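Protein pid-3 (Caenorhabditis elegans, PDB 7OCX) takes part in piRNA biogenesis as a component of the PETISCO complex, where its RRM domain binds the RRM domain of TOFU-6. Local coordinates at residues 34-39 / 59-64; 69-72 / 76-79. One frame throughout, in Å; residues are numbered along the deposited sequence.

Contact 1: residues 34-39 / 59-64; sequences TPYRVN and VYQAVQ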
loop_
_atom_site.group_PDB
_atom_site.type_symbol
_atom_site.label_atom_id
_atom_site.label_comp_id
_atom_site.label_asym_id
_atom_site.label_seq_id
_atom_site.Cartn_x
_atom_site.Cartn_y
_atom_site.Cartn_z
ATOM N N THR B 34 -2.075 2.847 -2.717
ATOM C CA THR B 34 -2.639 3.204 -1.425
ATOM C C THR B 34 -2.650 4.717 -1.271
ATOM O O THR B 34 -1.618 5.362 -1.510
ATOM C CB THR B 34 -1.811 2.595 -0.297
ATOM O OG1 THR B 34 -1.773 1.191 -0.515
ATOM C CG2 THR B 34 -2.429 2.880 1.068
ATOM N N PRO B 35 -3.767 5.316 -0.822
ATOM C CA PRO B 35 -4.992 4.682 -0.291
ATOM C C PRO B 35 -6.177 4.596 -1.265
ATOM O O PRO B 35 -7.272 4.307 -0.819
ATOM C CB PRO B 35 -5.349 5.613 0.874
ATOM C CG PRO B 35 -4.996 6.984 0.327
ATOM C CD PRO B 35 -3.773 6.770 -0.578
ATOM N N TYR B 36 -5.972 4.858 -2.555
ATOM C CA TYR B 36 -7.084 4.961 -3.494
ATOM C C TYR B 36 -7.749 3.613 -3.730
ATOM O O TYR B 36 -7.119 2.550 -3.642
ATOM C CB TYR B 36 -6.606 5.596 -4.819
ATOM C CG TYR B 36 -6.041 6.959 -4.537
ATOM C CD1 TYR B 36 -6.887 8.022 -4.217
ATOM C CD2 TYR B 36 -4.667 7.191 -4.525
ATOM C CE1 TYR B 36 -6.395 9.263 -3.906
ATOM C CE2 TYR B 36 -4.168 8.434 -4.216
ATOM C CZ TYR B 36 -5.039 9.469 -3.904
ATOM O OH TYR B 36 -4.565 10.713 -3.589
ATOM N N ARG B 37 -9.058 3.664 -3.984
ATOM C CA ARG B 37 -9.830 2.442 -4.130
ATOM C C ARG B 37 -9.619 1.862 -5.520
ATOM O O ARG B 37 -9.945 2.500 -6.530
ATOM C CB ARG B 37 -11.325 2.645 -3.895
ATOM C CG ARG B 37 -12.070 1.319 -4.122
ATOM C CD ARG B 37 -13.532 1.368 -3.765
ATOM N NE ARG B 37 -14.250 0.132 -4.067
ATOM C CZ ARG B 37 -14.541 -0.819 -3.191
ATOM N NH1 ARG B 37 -14.125 -0.758 -1.941
ATOM N NH2 ARG B 37 -15.296 -1.841 -3.573
ATOM N N VAL B 38 -9.123 0.631 -5.553
ATOM C CA VAL B 38 -8.847 -0.117 -6.771
ATOM C C VAL B 38 -9.944 -1.152 -6.952
ATOM O O VAL B 38 -10.160 -1.997 -6.075
ATOM C CB VAL B 38 -7.472 -0.805 -6.700
ATOM C CG1 VAL B 38 -7.248 -1.620 -7.963
ATOM C CG2 VAL B 38 -6.376 0.182 -6.475
ATOM N N ASN B 39 -10.608 -1.124 -8.098
ATOM C CA ASN B 39 -11.657 -2.079 -8.416
ATOM C C ASN B 39 -11.249 -3.115 -9.441
ATOM O O ASN B 39 -11.956 -4.112 -9.615
ATOM C CB ASN B 39 -12.885 -1.346 -8.932
ATOM C CG ASN B 39 -13.556 -0.562 -7.860
ATOM O OD1 ASN B 39 -13.609 -0.999 -6.705
ATOM N ND2 ASN B 39 -14.058 0.608 -8.208
ATOM N N VAL B 59 -8.552 9.023 -9.813
ATOM C CA VAL B 59 -7.556 8.982 -10.883
ATOM C C VAL B 59 -6.727 10.254 -10.875
ATOM O O VAL B 59 -5.495 10.215 -10.918
ATOM C CB VAL B 59 -8.232 8.778 -12.247
ATOM C CG1 VAL B 59 -7.240 8.977 -13.403
ATOM C CG2 VAL B 59 -8.841 7.404 -12.350
ATOM N N TYR B 60 -7.389 11.401 -10.808
ATOM C CA TYR B 60 -6.659 12.663 -10.834
ATOM C C TYR B 60 -5.623 12.731 -9.714
ATOM O O TYR B 60 -4.467 13.120 -9.938
ATOM C CB TYR B 60 -7.647 13.821 -10.738
ATOM C CG TYR B 60 -7.006 15.182 -10.749
ATOM C CD1 TYR B 60 -6.689 15.822 -11.942
ATOM C CD2 TYR B 60 -6.661 15.811 -9.550
ATOM C CE1 TYR B 60 -6.097 17.074 -11.941
ATOM C CE2 TYR B 60 -6.062 17.046 -9.543
ATOM C CZ TYR B 60 -5.771 17.676 -10.743
ATOM O OH TYR B 60 -5.172 18.908 -10.756
ATOM N N GLN B 61 -6.025 12.372 -8.496
ATOM C CA GLN B 61 -5.116 12.445 -7.352
ATOM C C GLN B 61 -4.003 11.401 -7.426
ATOM O O GLN B 61 -2.866 11.672 -7.012
ATOM C CB GLN B 61 -5.907 12.271 -6.051
ATOM C CG GLN B 61 -6.945 13.379 -5.856
ATOM C CD GLN B 61 -7.891 13.082 -4.708
ATOM O OE1 GLN B 61 -7.668 13.507 -3.579
ATOM N NE2 GLN B 61 -8.975 12.391 -5.017
ATOM N N ALA B 62 -4.306 10.209 -7.944
ATOM C CA ALA B 62 -3.274 9.185 -8.069
ATOM C C ALA B 62 -2.201 9.614 -9.056
ATOM O O ALA B 62 -1.015 9.378 -8.831
ATOM C CB ALA B 62 -3.882 7.848 -8.504
ATOM N N VAL B 63 -2.595 10.215 -10.180
ATOM C CA VAL B 63 -1.589 10.744 -11.097
ATOM C C VAL B 63 -0.718 11.776 -10.390
ATOM O O VAL B 63 0.520 11.731 -10.459
ATOM C CB VAL B 63 -2.261 11.337 -12.352
ATOM C CG1 VAL B 63 -1.208 12.013 -13.247
ATOM C CG2 VAL B 63 -3.027 10.262 -13.116
ATOM N N GLN B 64 -1.347 12.708 -9.673
ATOM C CA GLN B 64 -0.581 13.751 -9.001
ATOM C C GLN B 64 0.343 13.154 -7.951
ATOM O O GLN B 64 1.493 13.585 -7.816
ATOM C CB GLN B 64 -1.557 14.768 -8.408
ATOM C CG GLN B 64 -1.004 15.850 -7.495
ATOM C CD GLN B 64 -2.084 16.877 -7.115
ATOM O OE1 GLN B 64 -2.743 16.749 -6.079
ATOM N NE2 GLN B 64 -2.285 17.875 -7.971
#

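Contact 2: residues 69-72 / 76-79; sequences KKLD and KLQV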
loop_
_atom_site.group_PDB
_atom_site.type_symbol
_atom_site.label_atom_id
_atom_site.label_comp_id
_atom_site.label_asym_id
_atom_site.label_seq_id
_atom_site.Cartn_x
_atom_site.Cartn_y
_atom_site.Cartn_z
ATOM N N LYS B 69 7.262 9.322 -9.299
ATOM C CA LYS B 69 7.721 8.887 -7.993
ATOM C C LYS B 69 8.899 7.932 -8.109
ATOM O O LYS B 69 8.830 6.918 -8.814
ATOM C CB LYS B 69 6.587 8.193 -7.238
ATOM C CG LYS B 69 6.952 7.778 -5.824
ATOM C CD LYS B 69 5.705 7.251 -5.096
ATOM C CE LYS B 69 5.987 6.724 -3.680
ATOM N NZ LYS B 69 4.671 6.480 -3.003
ATOM N N LYS B 70 9.965 8.259 -7.387
ATOM C CA LYS B 70 11.141 7.404 -7.246
ATOM C C LYS B 70 10.821 6.326 -6.212
ATOM O O LYS B 70 10.789 6.596 -5.010
ATOM C CB LYS B 70 12.356 8.230 -6.832
ATOM C CG LYS B 70 13.654 7.437 -6.747
ATOM C CD LYS B 70 14.847 8.250 -7.258
ATOM C CE LYS B 70 15.706 8.856 -6.149
ATOM N NZ LYS B 70 16.011 7.928 -5.022
ATOM N N LEU B 71 10.576 5.105 -6.677
ATOM C CA LEU B 71 10.377 3.996 -5.748
ATOM C C LEU B 71 11.678 3.572 -5.096
ATOM O O LEU B 71 11.702 3.235 -3.906
ATOM C CB LEU B 71 9.721 2.811 -6.450
ATOM C CG LEU B 71 8.309 3.009 -6.988
ATOM C CD1 LEU B 71 7.824 1.746 -7.702
ATOM C CD2 LEU B 71 7.369 3.394 -5.850
ATOM N N ASP B 72 12.762 3.554 -5.853
ATOM C CA ASP B 72 14.102 3.267 -5.360
ATOM C C ASP B 72 15.025 3.681 -6.498
ATOM O O ASP B 72 14.574 4.169 -7.541
ATOM C CB ASP B 72 14.218 1.806 -4.871
ATOM C CG ASP B 72 14.078 0.755 -5.966
ATOM O OD1 ASP B 72 14.195 1.079 -7.165
ATOM O OD2 ASP B 72 13.818 -0.431 -5.614
ATOM N N LYS B 76 11.362 4.176 -11.269
ATOM C CA LYS B 76 10.583 5.407 -11.283
ATOM C C LYS B 76 9.226 5.115 -11.913
ATOM O O LYS B 76 9.150 4.485 -12.972
ATOM C CB LYS B 76 11.313 6.493 -12.068
ATOM C CG LYS B 76 10.608 7.843 -12.128
ATOM C CD LYS B 76 11.505 8.858 -12.834
ATOM C CE LYS B 76 10.811 10.186 -13.077
ATOM N NZ LYS B 76 11.660 11.106 -13.926
ATOM N N LEU B 77 8.164 5.582 -11.265
ATOM C CA LEU B 77 6.812 5.366 -11.747
ATOM C C LEU B 77 6.389 6.381 -12.804
ATOM O O LEU B 77 6.716 7.565 -12.727
ATOM C CB LEU B 77 5.825 5.436 -10.586
ATOM C CG LEU B 77 5.741 4.308 -9.559
ATOM C CD1 LEU B 77 4.686 4.710 -8.536
ATOM C CD2 LEU B 77 5.356 3.027 -10.237
ATOM N N GLN B 78 5.633 5.898 -13.785
ATOM C CA GLN B 78 4.957 6.729 -14.771
ATOM C C GLN B 78 3.476 6.411 -14.604
ATOM O O GLN B 78 3.084 5.238 -14.650
ATOM C CB GLN B 78 5.481 6.420 -16.179
ATOM C CG GLN B 78 4.619 6.966 -17.318
ATOM C CD GLN B 78 5.372 7.116 -18.642
ATOM O OE1 GLN B 78 6.347 6.411 -18.911
ATOM N NE2 GLN B 78 4.913 8.049 -19.475
ATOM N N VAL B 79 2.673 7.432 -14.294
ATOM C CA VAL B 79 1.244 7.271 -14.020
ATOM C C VAL B 79 0.506 8.304 -14.853
ATOM O O VAL B 79 0.873 9.482 -14.842
ATOM C CB VAL B 79 0.916 7.442 -12.523
ATOM C CG1 VAL B 79 -0.565 7.129 -12.256
ATOM C CG2 VAL B 79 1.805 6.532 -11.666
#

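Contact 1: residues 34-39 / 59-64
The ring of Y36 reaches across to Q61 and A62, and its outer half lies against the helix. A chi1 of -59° sets CG of Y36 opposite its own carbonyl carbon, and the CB bond already points at the helix. The ring and the Q61 side chain cross at about a right angle, with ring and amide planes 64° apart. Y36 OH comes closest, 3.2 Å from Q61 CB. The ring carbon CE1 of Y36 also meets Q61 CB, at 3.7 Å, and the approach is oblique. A62 lies further along the ring. Its backbone N sits over one face, offset toward the rim, and A62 CB is 4.1 Å from Y36 CD2. P35, which follows a cis peptide bond, places its CD over the opposite face, also toward the rim. The ring edge therefore sits between P35 and the backbone of A62.

The polar ends of both side chains are paired. Y36 OH is hydrogen-bonded to D65 OD2, one turn further along the helix. Q61 NE2 bonds to F57 O and to V43 O of the TOFU-6 chain, whose K42 packs on Y36. Without the ring, as with an alanine here, Q61 and A62 would probably face a gap and D65 would lose its hydroxyl partner.

The contact ties the turn between helix 26-32 and strand 38-45 to helix 56-66. A62 also rests on L53 of strand 48-53, and Y36 touches Q58 and F66 of helix 56-66.

Contact 2: residues 69-72 / 76-79
Chi1 values of -64° in L71 and -73° in L77 turn both leucines the same way, with CG opposite the carbonyl carbon. Both CB bonds point across the hairpin, and the two branched ends meet there. The side chains cross at about a right angle. L71 CD1 approaches L77 CD2 at 3.8 Å. L71 CG is 3.9 Å from L77 CG. L71 CD2 lies 4.0 Å from L77 CD1, so both methyls of each leucine share in the packing. The CB of K69 extends this patch and lies 4.2 Å from L77 CD1. The rest of the K69 chain is extended and carries its amino group away.

The backbone fixes the pairing. L77 N donates to K69 O at 2.9 Å. The bond is nearly straight, 170° at the hydrogen. K69 O also receives a CA-H...O contact from K76 CA, at 3.4 Å. K70 and K76 form an antiparallel non-hydrogen-bonded pair. Their CB atoms lie on the same face of the sheet, and the K76 chain runs out from it fully extended.

The strand is irregular at its far end. L71 and D72 both face H75, which makes a classic beta bulge. D72 OD1 bonds to H75 ND1 and to N74 N, so its carboxylate helps to hold the turn of the hairpin.

In this RRM fold the short strand 70-72 pairs with the last strand, 75-81, as a hairpin and is an outermost strand within this chain. Strand 75-81 lies between it and 14-18. L77 also packs on I17 of strand 14-18 and on F66 of helix 56-66, while L71 and L77 both touch Y20 in a loop.

Overall arrangement
The two contacts lie in one small RRM fold, with centres about 15 Å apart. They come in series: contact 1 closes before contact 2 opens. Helix 56-66 provides one half of contact 1, and after a short link the chain enters strand 70-72 of contact 2. Both contacts reach the same antiparallel sheet, contact 1 at the loop leading into strand 38-45 and contact 2 at the other outermost strand within this chain. They touch where V63 CG1 of the helix meets V79 O at 3.6 Å. Helix 56-66 thus links the two. Residues of 34-39 and 59-64 also pack against TOFU-6, and those of 34-39 against the second PID-3 copy. Contact 2 adds the short strand 70-72 to the sheet.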